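Local structure of probable amino acid aminotransferase (Mycobacterium tuberculosis, 6Q1Q) at residues B[120-125]-B[256-261]; B[127-132]-B[171-176]; B[188-193]-B[248-253]; B[221-226]-B[280-285]. The protein is a probable amino acid aminotransferase of the class IV family, a dimeric protein whose subunit combines a mixed beta-sheet, an antiparallel beta-sheet and flanking helices. One frame throughout, in Å; residues are numbered along the deposited sequence.

Interaction 1. Residues B[120-125]-B[256-261]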
loop_
_atom_site.group_PDB
_atom_site.type_symbol
_atom_site.label_atom_id
_atom_site.label_comp_id
_atom_site.label_asym_id
_atom_site.label_seq_id
_atom_site.Cartn_x
_atom_site.Cartn_y
_atom_site.Cartn_z
ATOM N N GLY B 120 2.443 27.097 -3.512
ATOM C CA GLY B 120 1.904 27.635 -2.276
ATOM C C GLY B 120 2.609 27.090 -1.050
ATOM O O GLY B 120 2.847 27.820 -0.083
ATOM N N ALA B 121 2.962 25.802 -1.074
ATOM C CA ALA B 121 3.648 25.201 0.064
ATOM C C ALA B 121 5.055 25.761 0.225
ATOM O O ALA B 121 5.514 25.986 1.350
ATOM C CB ALA B 121 3.686 23.681 -0.091
ATOM N N ARG B 122 5.761 25.982 -0.888
ATOM C CA ARG B 122 7.087 26.587 -0.808
ATOM C C ARG B 122 7.004 28.024 -0.311
ATOM O O ARG B 122 7.798 28.444 0.540
ATOM C CB ARG B 122 7.773 26.538 -2.174
ATOM C CG ARG B 122 7.974 25.144 -2.734
ATOM C CD ARG B 122 9.253 25.064 -3.548
ATOM N NE ARG B 122 9.283 23.887 -4.412
ATOM C CZ ARG B 122 9.382 23.934 -5.738
ATOM N NH1 ARG B 122 9.399 22.811 -6.444
ATOM N NH2 ARG B 122 9.473 25.102 -6.358
ATOM N N ARG B 123 6.052 28.793 -0.834
ATOM C CA ARG B 123 5.959 30.210 -0.509
ATOM C C ARG B 123 5.302 30.438 0.849
ATOM O O ARG B 123 5.871 31.109 1.715
ATOM C CB ARG B 123 5.191 30.941 -1.613
ATOM C CG ARG B 123 5.241 32.454 -1.521
ATOM C CD ARG B 123 4.165 33.081 -2.392
ATOM N NE ARG B 123 2.868 32.435 -2.211
ATOM C CZ ARG B 123 2.145 31.922 -3.202
ATOM N NH1 ARG B 123 0.976 31.351 -2.943
ATOM N NH2 ARG B 123 2.588 31.980 -4.451
ATOM N N ASP B 124 4.111 29.872 1.057
ATOM C CA ASP B 124 3.301 30.173 2.229
ATOM C C ASP B 124 3.441 29.156 3.353
ATOM O O ASP B 124 2.990 29.431 4.471
ATOM C CB ASP B 124 1.820 30.266 1.838
ATOM C CG ASP B 124 1.581 31.188 0.664
ATOM O OD1 ASP B 124 2.342 32.166 0.506
ATOM O OD2 ASP B 124 0.630 30.934 -0.104
ATOM N N GLY B 125 4.042 28.002 3.096
ATOM C CA GLY B 125 4.016 26.944 4.081
ATOM C C GLY B 125 2.633 26.313 4.145
ATOM O O GLY B 125 1.763 26.550 3.306
ATOM N N MET B 256 10.069 16.756 -4.494
ATOM C CA MET B 256 9.403 17.619 -5.466
ATOM C C MET B 256 8.987 18.952 -4.848
ATOM O O MET B 256 9.400 20.015 -5.320
ATOM C CB MET B 256 8.182 16.912 -6.063
ATOM C CG MET B 256 7.426 17.777 -7.060
ATOM S SD MET B 256 5.659 17.432 -7.120
ATOM C CE MET B 256 5.646 15.642 -7.076
ATOM N N THR B 257 8.171 18.914 -3.799
ATOM C CA THR B 257 7.976 20.090 -2.959
ATOM C C THR B 257 9.123 20.123 -1.958
ATOM O O THR B 257 9.173 19.311 -1.027
ATOM C CB THR B 257 6.608 20.081 -2.278
ATOM O OG1 THR B 257 6.607 21.007 -1.184
ATOM C CG2 THR B 257 6.230 18.691 -1.786
ATOM N N LEU B 258 10.059 21.049 -2.163
ATOM C CA LEU B 258 11.341 20.975 -1.469
ATOM C C LEU B 258 11.175 21.200 0.027
ATOM O O LEU B 258 11.459 20.308 0.835
ATOM C CB LEU B 258 12.316 21.987 -2.073
ATOM C CG LEU B 258 12.474 21.849 -3.588
ATOM C CD1 LEU B 258 13.162 23.067 -4.176
ATOM C CD2 LEU B 258 13.237 20.576 -3.922
ATOM N N ALA B 259 10.710 22.382 0.419
ATOM C CA ALA B 259 10.523 22.696 1.828
ATOM C C ALA B 259 9.196 23.409 2.017
ATOM O O ALA B 259 8.920 24.406 1.344
ATOM C CB ALA B 259 11.668 23.565 2.359
ATOM N N ALA B 260 8.377 22.887 2.927
ATOM C CA ALA B 260 7.099 23.490 3.292
ATOM C C ALA B 260 7.107 23.702 4.799
ATOM O O ALA B 260 6.976 22.741 5.564
ATOM C CB ALA B 260 5.926 22.607 2.863
ATOM N N ARG B 261 7.272 24.951 5.225
ATOM C CA ARG B 261 7.287 25.259 6.649
ATOM C C ARG B 261 5.907 25.044 7.258
ATOM O O ARG B 261 4.881 25.308 6.625
ATOM C CB ARG B 261 7.745 26.697 6.882
ATOM C CG ARG B 261 8.037 27.017 8.341
ATOM C CD ARG B 261 8.443 28.466 8.523
ATOM N NE ARG B 261 7.481 29.384 7.921
ATOM C CZ ARG B 261 6.528 30.013 8.600
ATOM N NH1 ARG B 261 6.416 29.827 9.908
ATOM N NH2 ARG B 261 5.692 30.829 7.974
#
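G125 and R261 bring their CA atoms to 4.5 Å where helix 120-124, at 53° to strand 259-261 and with its axis 6.3 Å away, ends against that strand. This is a helix-on-strand contact at the mixed sheet of the class IV aminotransferase fold: G125, the first residue past the helix, has a positive phi that turns the chain toward strand 126-132, and R261 pairs with V126. The backbones meet by CA-H...O contacts, A260 CA reaching A121 O at 3.5 Å and R122 CA reaching A259 O at 3.6 Å. Beside them A121 and A260 touch methyl to methyl, CB to CB 3.9 Å. R122 does the longer reaching. Its chain bends at chi2 (-147°) and runs out over L258, whose CD1 rests on one guanidinium face, 3.9 Å above the plane and off toward the rim. Buried here, R122 NE and T257 OG1 have no polar partner in the model. R122 NH1 has two, one a salt bridge to E88, which probably offsets its charge beside nearby R39. The other bond goes to the loop: NH1 meets M256 O at 3.0 Å, nearly straight at 170°, with the oxygen in the guanidinium plane.

Interaction 2. Residues B[127-132]-B[171-176]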
loop_
_atom_site.group_PDB
_atom_site.type_symbol
_atom_site.label_atom_id
_atom_site.label_comp_id
_atom_site.label_asym_id
_atom_site.label_seq_id
_atom_site.Cartn_x
_atom_site.Cartn_y
_atom_site.Cartn_z
ATOM N N SER B 127 -0.388 24.284 7.100
ATOM C CA SER B 127 -0.836 23.903 8.430
ATOM C C SER B 127 -0.946 22.387 8.487
ATOM O O SER B 127 -1.386 21.750 7.524
ATOM C CB SER B 127 -2.184 24.540 8.765
ATOM O OG SER B 127 -3.211 24.002 7.952
ATOM N N ALA B 128 -0.541 21.810 9.613
ATOM C CA ALA B 128 -0.481 20.363 9.741
ATOM C C ALA B 128 -1.077 19.948 11.074
ATOM O O ALA B 128 -1.151 20.734 12.022
ATOM C CB ALA B 128 0.956 19.843 9.620
ATOM N N ILE B 129 -1.511 18.695 11.129
ATOM C CA ILE B 129 -1.981 18.085 12.363
ATOM C C ILE B 129 -1.115 16.867 12.644
ATOM O O ILE B 129 -0.553 16.254 11.731
ATOM C CB ILE B 129 -3.471 17.690 12.294
ATOM C CG1 ILE B 129 -3.716 16.748 11.115
ATOM C CG2 ILE B 129 -4.348 18.930 12.186
ATOM C CD1 ILE B 129 -5.125 16.206 11.052
ATOM N N THR B 130 -0.990 16.536 13.925
ATOM C CA THR B 130 -0.318 15.316 14.339
ATOM C C THR B 130 -1.329 14.182 14.378
ATOM O O THR B 130 -2.442 14.347 14.889
ATOM C CB THR B 130 0.342 15.488 15.706
ATOM O OG1 THR B 130 -0.655 15.825 16.679
ATOM C CG2 THR B 130 1.379 16.590 15.646
ATOM N N LEU B 131 -0.945 13.038 13.828
ATOM C CA LEU B 131 -1.794 11.861 13.831
ATOM C C LEU B 131 -0.987 10.658 14.284
ATOM O O LEU B 131 0.181 10.499 13.911
ATOM C CB LEU B 131 -2.406 11.603 12.445
ATOM C CG LEU B 131 -3.563 12.497 11.987
ATOM C CD1 LEU B 131 -3.891 12.256 10.519
ATOM C CD2 LEU B 131 -4.790 12.269 12.853
ATOM N N ASP B 132 -1.614 9.819 15.099
ATOM C CA ASP B 132 -0.957 8.610 15.562
ATOM C C ASP B 132 -0.789 7.631 14.413
ATOM O O ASP B 132 -1.734 7.357 13.668
ATOM C CB ASP B 132 -1.752 7.967 16.694
ATOM C CG ASP B 132 -1.643 8.742 17.991
ATOM O OD1 ASP B 132 -2.648 8.819 18.728
ATOM O OD2 ASP B 132 -0.553 9.287 18.267
ATOM N N GLY B 171 -3.421 20.939 5.863
ATOM C CA GLY B 171 -2.777 20.704 4.586
ATOM C C GLY B 171 -1.824 19.526 4.559
ATOM O O GLY B 171 -1.465 19.048 3.478
ATOM N N ASP B 172 -1.394 19.050 5.725
ATOM C CA ASP B 172 -0.482 17.914 5.788
ATOM C C ASP B 172 -0.573 17.289 7.177
ATOM O O ASP B 172 -1.364 17.715 8.023
ATOM C CB ASP B 172 0.951 18.331 5.444
ATOM C CG ASP B 172 1.658 17.316 4.556
ATOM O OD1 ASP B 172 1.833 16.156 4.991
ATOM O OD2 ASP B 172 2.038 17.675 3.421
ATOM N N VAL B 173 0.246 16.261 7.399
ATOM C CA VAL B 173 0.183 15.436 8.601
ATOM C C VAL B 173 1.598 15.174 9.096
ATOM O O VAL B 173 2.521 14.988 8.298
ATOM C CB VAL B 173 -0.545 14.101 8.327
ATOM C CG1 VAL B 173 -0.276 13.086 9.433
ATOM C CG2 VAL B 173 -2.024 14.326 8.174
ATOM N N ILE B 174 1.769 15.172 10.415
ATOM C CA ILE B 174 2.984 14.679 11.053
ATOM C C ILE B 174 2.613 13.443 11.863
ATOM O O ILE B 174 1.810 13.523 12.801
ATOM C CB ILE B 174 3.643 15.748 11.935
ATOM C CG1 ILE B 174 4.200 16.878 11.069
ATOM C CG2 ILE B 174 4.743 15.125 12.774
ATOM C CD1 ILE B 174 4.952 17.935 11.851
ATOM N N PHE B 175 3.192 12.303 11.500
ATOM C CA PHE B 175 2.925 11.054 12.199
ATOM C C PHE B 175 3.672 10.999 13.525
ATOM O O PHE B 175 4.845 11.375 13.612
ATOM C CB PHE B 175 3.326 9.859 11.331
ATOM C CG PHE B 175 2.289 9.471 10.316
ATOM C CD1 PHE B 175 0.986 9.200 10.702
ATOM C CD2 PHE B 175 2.620 9.368 8.974
ATOM C CE1 PHE B 175 0.031 8.839 9.768
ATOM C CE2 PHE B 175 1.669 9.007 8.034
ATOM C CZ PHE B 175 0.372 8.742 8.435
ATOM N N VAL B 176 2.989 10.516 14.559
ATOM C CA VAL B 176 3.580 10.308 15.875
ATOM C C VAL B 176 3.473 8.829 16.224
ATOM O O VAL B 176 2.445 8.193 15.966
ATOM C CB VAL B 176 2.894 11.179 16.949
ATOM C CG1 VAL B 176 3.516 10.936 18.320
ATOM C CG2 VAL B 176 2.979 12.647 16.570
#
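T130 is in register with I174 on two parallel strands, and I174 bonds to the residues on either side of T130: I174 N to I129 O (2.9 Å), and L131 N to I174 O (3.0 Å). Strand 127-132, helix 156-167 and strand 172-176 form a beta-alpha-beta crossover, and the tight part of the contact lies on the face that this helix covers. There L131 and V173 cross at about a right angle, CD1 to CG2 3.6 Å. L131 CG stands anti to its own carbonyl carbon (chi1 -76°), which swings the leucine branch back along the strand to the valine. V173 CG1 in turn sits 4.2 Å above the plane of the F175 ring, over its centre, while V161 of the helix touches both residues. Solvent reaches the two ends. At one, exposed G171 bonds through its N to S127 O at 2.7 Å, and the D172 amide adds only a weak bond to that oxygen. At the other, the exposed D132 side chain passes obliquely by V176, although D132 O accepts a bond from W145 of the second subunit. Just inside that end, F175 CD1 brings the ring edge to 3.6 Å from L131 O.

Interaction 3. Residues B[188-193]-B[248-253]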
loop_
_atom_site.group_PDB
_atom_site.type_symbol
_atom_site.label_atom_id
_atom_site.label_comp_id
_atom_site.label_asym_id
_atom_site.label_seq_id
_atom_site.Cartn_x
_atom_site.Cartn_y
_atom_site.Cartn_z
ATOM N N SER B 188 6.669 13.338 3.242
ATOM C CA SER B 188 7.766 14.261 3.498
ATOM C C SER B 188 8.534 13.835 4.741
ATOM O O SER B 188 8.054 13.039 5.554
ATOM C CB SER B 188 7.255 15.699 3.645
ATOM O OG SER B 188 6.083 15.741 4.441
ATOM N N THR B 189 9.737 14.387 4.872
ATOM C CA THR B 189 10.572 14.233 6.054
ATOM C C THR B 189 10.441 15.466 6.939
ATOM O O THR B 189 10.363 16.594 6.442
ATOM C CB THR B 189 12.039 14.030 5.660
ATOM O OG1 THR B 189 12.148 12.920 4.759
ATOM C CG2 THR B 189 12.901 13.769 6.887
ATOM N N VAL B 190 10.398 15.246 8.249
ATOM C CA VAL B 190 10.254 16.329 9.217
ATOM C C VAL B 190 11.635 16.801 9.652
ATOM O O VAL B 190 12.490 15.987 10.023
ATOM C CB VAL B 190 9.426 15.871 10.429
ATOM C CG1 VAL B 190 9.463 16.922 11.530
ATOM C CG2 VAL B 190 7.992 15.569 10.012
ATOM N N VAL B 191 11.868 18.112 9.583
ATOM C CA VAL B 191 13.087 18.723 10.102
ATOM C C VAL B 191 12.713 19.956 10.917
ATOM O O VAL B 191 11.811 20.712 10.540
ATOM C CB VAL B 191 14.084 19.090 8.982
ATOM C CG1 VAL B 191 14.572 17.838 8.265
ATOM C CG2 VAL B 191 13.450 20.048 8.006
ATOM N N ILE B 192 13.397 20.147 12.043
ATOM C CA ILE B 192 13.144 21.267 12.938
ATOM C C ILE B 192 14.445 22.023 13.179
ATOM O O ILE B 192 15.539 21.456 13.095
ATOM C CB ILE B 192 12.519 20.825 14.279
ATOM C CG1 ILE B 192 13.468 19.896 15.038
ATOM C CG2 ILE B 192 11.163 20.170 14.046
ATOM C CD1 ILE B 192 13.206 19.850 16.530
ATOM N N ALA B 193 14.320 23.317 13.467
ATOM C CA ALA B 193 15.453 24.142 13.870
ATOM C C ALA B 193 15.392 24.408 15.371
ATOM O O ALA B 193 14.354 24.828 15.892
ATOM C CB ALA B 193 15.465 25.463 13.101
ATOM N N GLN B 248 12.121 26.590 16.694
ATOM C CA GLN B 248 12.114 27.828 15.933
ATOM C C GLN B 248 11.610 27.634 14.511
ATOM O O GLN B 248 11.398 28.623 13.802
ATOM C CB GLN B 248 13.519 28.440 15.916
ATOM C CG GLN B 248 13.977 28.939 17.280
ATOM C CD GLN B 248 15.437 28.635 17.562
ATOM O OE1 GLN B 248 15.805 27.489 17.822
ATOM N NE2 GLN B 248 16.274 29.665 17.516
ATOM N N GLY B 249 11.413 26.391 14.082
ATOM C CA GLY B 249 10.828 26.114 12.789
ATOM C C GLY B 249 10.611 24.635 12.553
ATOM O O GLY B 249 11.348 23.801 13.087
ATOM N N ILE B 250 9.587 24.298 11.775
ATOM C CA ILE B 250 9.327 22.931 11.341
ATOM C C ILE B 250 9.079 22.964 9.841
ATOM O O ILE B 250 8.277 23.772 9.362
ATOM C CB ILE B 250 8.122 22.307 12.071
ATOM C CG1 ILE B 250 8.225 22.533 13.579
ATOM C CG2 ILE B 250 8.022 20.824 11.767
ATOM C CD1 ILE B 250 6.941 22.258 14.310
ATOM N N TRP B 251 9.758 22.090 9.103
ATOM C CA TRP B 251 9.585 22.008 7.661
ATOM C C TRP B 251 9.292 20.576 7.252
ATOM O O TRP B 251 9.836 19.628 7.828
ATOM C CB TRP B 251 10.830 22.507 6.919
ATOM C CG TRP B 251 11.178 23.916 7.242
ATOM C CD1 TRP B 251 10.817 25.034 6.550
ATOM C CD2 TRP B 251 11.955 24.365 8.355
ATOM N NE1 TRP B 251 11.326 26.154 7.161
ATOM C CE2 TRP B 251 12.028 25.769 8.273
ATOM C CE3 TRP B 251 12.598 23.715 9.412
ATOM C CZ2 TRP B 251 12.720 26.533 9.209
ATOM C CZ3 TRP B 251 13.283 24.474 10.338
ATOM C CH2 TRP B 251 13.339 25.869 10.231
ATOM N N LEU B 252 8.434 20.427 6.249
ATOM C CA LEU B 252 8.195 19.145 5.603
ATOM C C LEU B 252 9.024 19.117 4.326
ATOM O O LEU B 252 8.715 19.824 3.360
ATOM C CB LEU B 252 6.710 18.950 5.318
ATOM C CG LEU B 252 5.853 18.927 6.584
ATOM C CD1 LEU B 252 4.401 18.647 6.248
ATOM C CD2 LEU B 252 6.389 17.908 7.579
ATOM N N VAL B 253 10.081 18.312 4.327
ATOM C CA VAL B 253 11.064 18.293 3.252
ATOM C C VAL B 253 10.842 17.059 2.396
ATOM O O VAL B 253 10.747 15.939 2.915
ATOM C CB VAL B 253 12.496 18.328 3.808
ATOM C CG1 VAL B 253 13.505 18.242 2.678
ATOM C CG2 VAL B 253 12.709 19.599 4.603
#
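T189 and V253 exchange the two shortest bonds of this contact, both 2.7 Å: T189 N to V253 O is almost straight at 176°, and V253 N meets T189 O in that carbonyl's plane. The strands 189-193 and 249-253 are antiparallel, with T189-V253 and V191-W251 as hydrogen-bonded pairs, V190-L252 as the non-hydrogen-bonded pair between them and I192-I250 as another beyond V191-W251. W251 N meets V191 O head-on, close to the direction in which the carbonyl points. On the face of V191, W251 and V253, the two valines stand crosswise and touch tightly, CG2 to CG2 3.5 Å. With chi1 -59° and chi2 -95° the indole of W251 lies along the sheet and lays its benzo edge against strand 189-193: CE3 comes to 3.3 Å from V191 O, and CH2 to 3.6 Å from A193 CB, which lies at the ring edge near its plane. G249 has no side chain in the way, and CH2 also lies 3.6 Å from its CA. The other face is largely aliphatic. V190 lies alongside both I250 and L252, pointing the same way, and touches L252 CD2 with CG2 at 3.7 Å. S188 OG ends there too, 3.4 Å from L252 CB, buried without a polar partner in the model. In the mixed sheet of this class IV aminotransferase fold, strand 203-207 flanks 189-193 and strand 259-265 flanks 249-253; helix 275-286 covers the tryptophan face, stacking F279 on W251, while helix 218-229 reaches T189, V191 and V253.

Interaction 4. Residues B[221-226]-B[280-285]; sequences QALFEV and AELVDA
L223 sends its CG anti to the backbone N (chi1 161°), and that torsion carries the end of the side chain to helix 280-285 although its CB sets out along the flank of the contact. The same choice in V226, whose CG1 is anti to the backbone N at 172°, extends a branch that already starts straight at the partner helix. L223 CD1 then touches two neighbours in sequence: L282 CB at 3.7 Å, the leucines set roughly perpendicular, and V283 CG2 at 4.0 Å, met obliquely. V226 and L282 run by one another head to tail, with CG1 against CD2 at 3.9 Å. The same CG1 reaches A285 CB at 4.0 Å, while V226 CG2 lies over the backbone of A285, 4.0 Å from its O. No hydrogen bond joins the two segments; the contact is van der Waals packing, mostly between aliphatic side chains, with L223, L282 and V283 buried. Of the charged residues in 280-285, D284 turns elsewhere, to a salt bridge with R39. Nearest backbone approach comes at L223 and V283, CA to CA 5.5 Å. The axes pass 8.6 Å apart and cross steeply, at 106°, so that only one patch of each helix meets the other. L223 also packs on F279, and V283 on L258. This is a steep helix-helix crossing on one side of the mixed sheet: helices 218-229 and 275-286 both cover the face that carries V191, in the class IV aminotransferase fold.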
loop_
_atom_site.group_PDB
_atom_site.type_symbol
_atom_site.label_atom_id
_atom_site.label_comp_id
_atom_site.label_asym_id
_atom_site.label_seq_id
_atom_site.Cartn_x
_atom_site.Cartn_y
_atom_site.Cartn_z
ATOM N N GLN B 221 18.929 14.501 3.597
ATOM C CA GLN B 221 20.341 14.155 3.714
ATOM C C GLN B 221 21.221 15.163 2.985
ATOM O O GLN B 221 22.279 15.552 3.492
ATOM C CB GLN B 221 20.574 12.740 3.188
ATOM C CG GLN B 221 20.581 11.688 4.284
ATOM C CD GLN B 221 20.200 10.310 3.783
ATOM O OE1 GLN B 221 19.834 10.136 2.620
ATOM N NE2 GLN B 221 20.283 9.317 4.664
ATOM N N ALA B 222 20.803 15.596 1.793
ATOM C CA ALA B 222 21.560 16.611 1.068
ATOM C C ALA B 222 21.535 17.949 1.799
ATOM O O ALA B 222 22.532 18.681 1.797
ATOM C CB ALA B 222 21.015 16.764 -0.351
ATOM N N LEU B 223 20.402 18.286 2.425
ATOM C CA LEU B 223 20.331 19.508 3.221
ATOM C C LEU B 223 21.344 19.484 4.357
ATOM O O LEU B 223 21.985 20.501 4.650
ATOM C CB LEU B 223 18.917 19.698 3.771
ATOM C CG LEU B 223 18.794 20.646 4.965
ATOM C CD1 LEU B 223 18.919 22.095 4.518
ATOM C CD2 LEU B 223 17.490 20.420 5.715
ATOM N N PHE B 224 21.514 18.327 4.999
ATOM C CA PHE B 224 22.470 18.219 6.097
ATOM C C PHE B 224 23.891 18.491 5.628
ATOM O O PHE B 224 24.698 19.046 6.382
ATOM C CB PHE B 224 22.383 16.835 6.739
ATOM C CG PHE B 224 21.390 16.750 7.859
ATOM C CD1 PHE B 224 20.310 17.616 7.914
ATOM C CD2 PHE B 224 21.540 15.808 8.863
ATOM C CE1 PHE B 224 19.398 17.541 8.945
ATOM C CE2 PHE B 224 20.630 15.727 9.897
ATOM C CZ PHE B 224 19.557 16.595 9.940
ATOM N N GLU B 225 24.217 18.102 4.396
ATOM C CA GLU B 225 25.563 18.319 3.883
ATOM C C GLU B 225 25.833 19.801 3.643
ATOM O O GLU B 225 26.920 20.299 3.961
ATOM C CB GLU B 225 25.749 17.509 2.599
ATOM C CG GLU B 225 25.742 16.010 2.854
ATOM C CD GLU B 225 27.058 15.510 3.413
ATOM O OE1 GLU B 225 28.108 16.099 3.075
ATOM O OE2 GLU B 225 27.037 14.561 4.229
ATOM N N VAL B 226 24.856 20.522 3.088
ATOM C CA VAL B 226 25.026 21.953 2.855
ATOM C C VAL B 226 24.970 22.725 4.168
ATOM O O VAL B 226 25.733 23.676 4.380
ATOM C CB VAL B 226 23.971 22.456 1.853
ATOM C CG1 VAL B 226 24.008 23.973 1.753
ATOM C CG2 VAL B 226 24.199 21.826 0.489
ATOM N N ALA B 280 15.087 28.140 3.295
ATOM C CA ALA B 280 14.586 27.970 1.936
ATOM C C ALA B 280 15.701 28.063 0.904
ATOM O O ALA B 280 15.586 27.481 -0.180
ATOM C CB ALA B 280 13.505 29.010 1.643
ATOM N N GLU B 281 16.780 28.784 1.212
ATOM C CA GLU B 281 17.936 28.803 0.326
ATOM C C GLU B 281 18.912 27.670 0.610
ATOM O O GLU B 281 19.725 27.340 -0.260
ATOM C CB GLU B 281 18.658 30.152 0.402
ATOM C CG GLU B 281 17.893 31.283 -0.277
ATOM C CD GLU B 281 18.390 32.659 0.119
ATOM O OE1 GLU B 281 19.384 32.742 0.871
ATOM O OE2 GLU B 281 17.791 33.658 -0.335
ATOM N N LEU B 282 18.846 27.065 1.798
ATOM C CA LEU B 282 19.693 25.911 2.089
ATOM C C LEU B 282 19.246 24.693 1.293
ATOM O O LEU B 282 20.073 23.980 0.711
ATOM C CB LEU B 282 19.674 25.608 3.587
ATOM C CG LEU B 282 20.553 26.458 4.500
ATOM C CD1 LEU B 282 20.333 26.071 5.951
ATOM C CD2 LEU B 282 22.011 26.277 4.121
ATOM N N VAL B 283 17.937 24.435 1.259
ATOM C CA VAL B 283 17.416 23.333 0.457
ATOM C C VAL B 283 17.663 23.594 -1.023
ATOM O O VAL B 283 17.975 22.674 -1.789
ATOM C CB VAL B 283 15.921 23.110 0.756
ATOM C CG1 VAL B 283 15.385 21.939 -0.054
ATOM C CG2 VAL B 283 15.712 22.874 2.243
ATOM N N ASP B 284 17.522 24.853 -1.447
ATOM C CA ASP B 284 17.796 25.208 -2.836
ATOM C C ASP B 284 19.225 24.851 -3.225
ATOM O O ASP B 284 19.466 24.318 -4.316
ATOM C CB ASP B 284 17.535 26.700 -3.054
ATOM C CG ASP B 284 16.057 27.026 -3.172
ATOM O OD1 ASP B 284 15.693 28.209 -2.996
ATOM O OD2 ASP B 284 15.253 26.098 -3.399
ATOM N N ALA B 285 20.190 25.143 -2.350
ATOM C CA ALA B 285 21.576 24.777 -2.612
ATOM C C ALA B 285 21.817 23.276 -2.508
ATOM O O ALA B 285 22.762 22.771 -3.123
ATOM C CB ALA B 285 22.506 25.514 -1.649
#

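How the interactions relate
Strand 259-265 ties interactions 1, 2 and 3 together: in the mixed sheet it lies between strand 126-132, which interaction 2 pairs with 172-176, and strand 249-253 of interaction 3. Interaction 3 is largely buried, backbone hydrogen bonding with aliphatic and indole packing on its faces; I174 of interaction 2 touches V190, I250 and L252 there. Interaction 2 uses the same kind of bonding in parallel form but runs out to solvent and to the second subunit. Interaction 1, partly buried, has one hydrogen bond, from an arginine, beside CA-H...O and methyl contacts; its L258 packs on V283 of interaction 4. That last contact, also buried, has no polar bond at all and joins helices rather than strands.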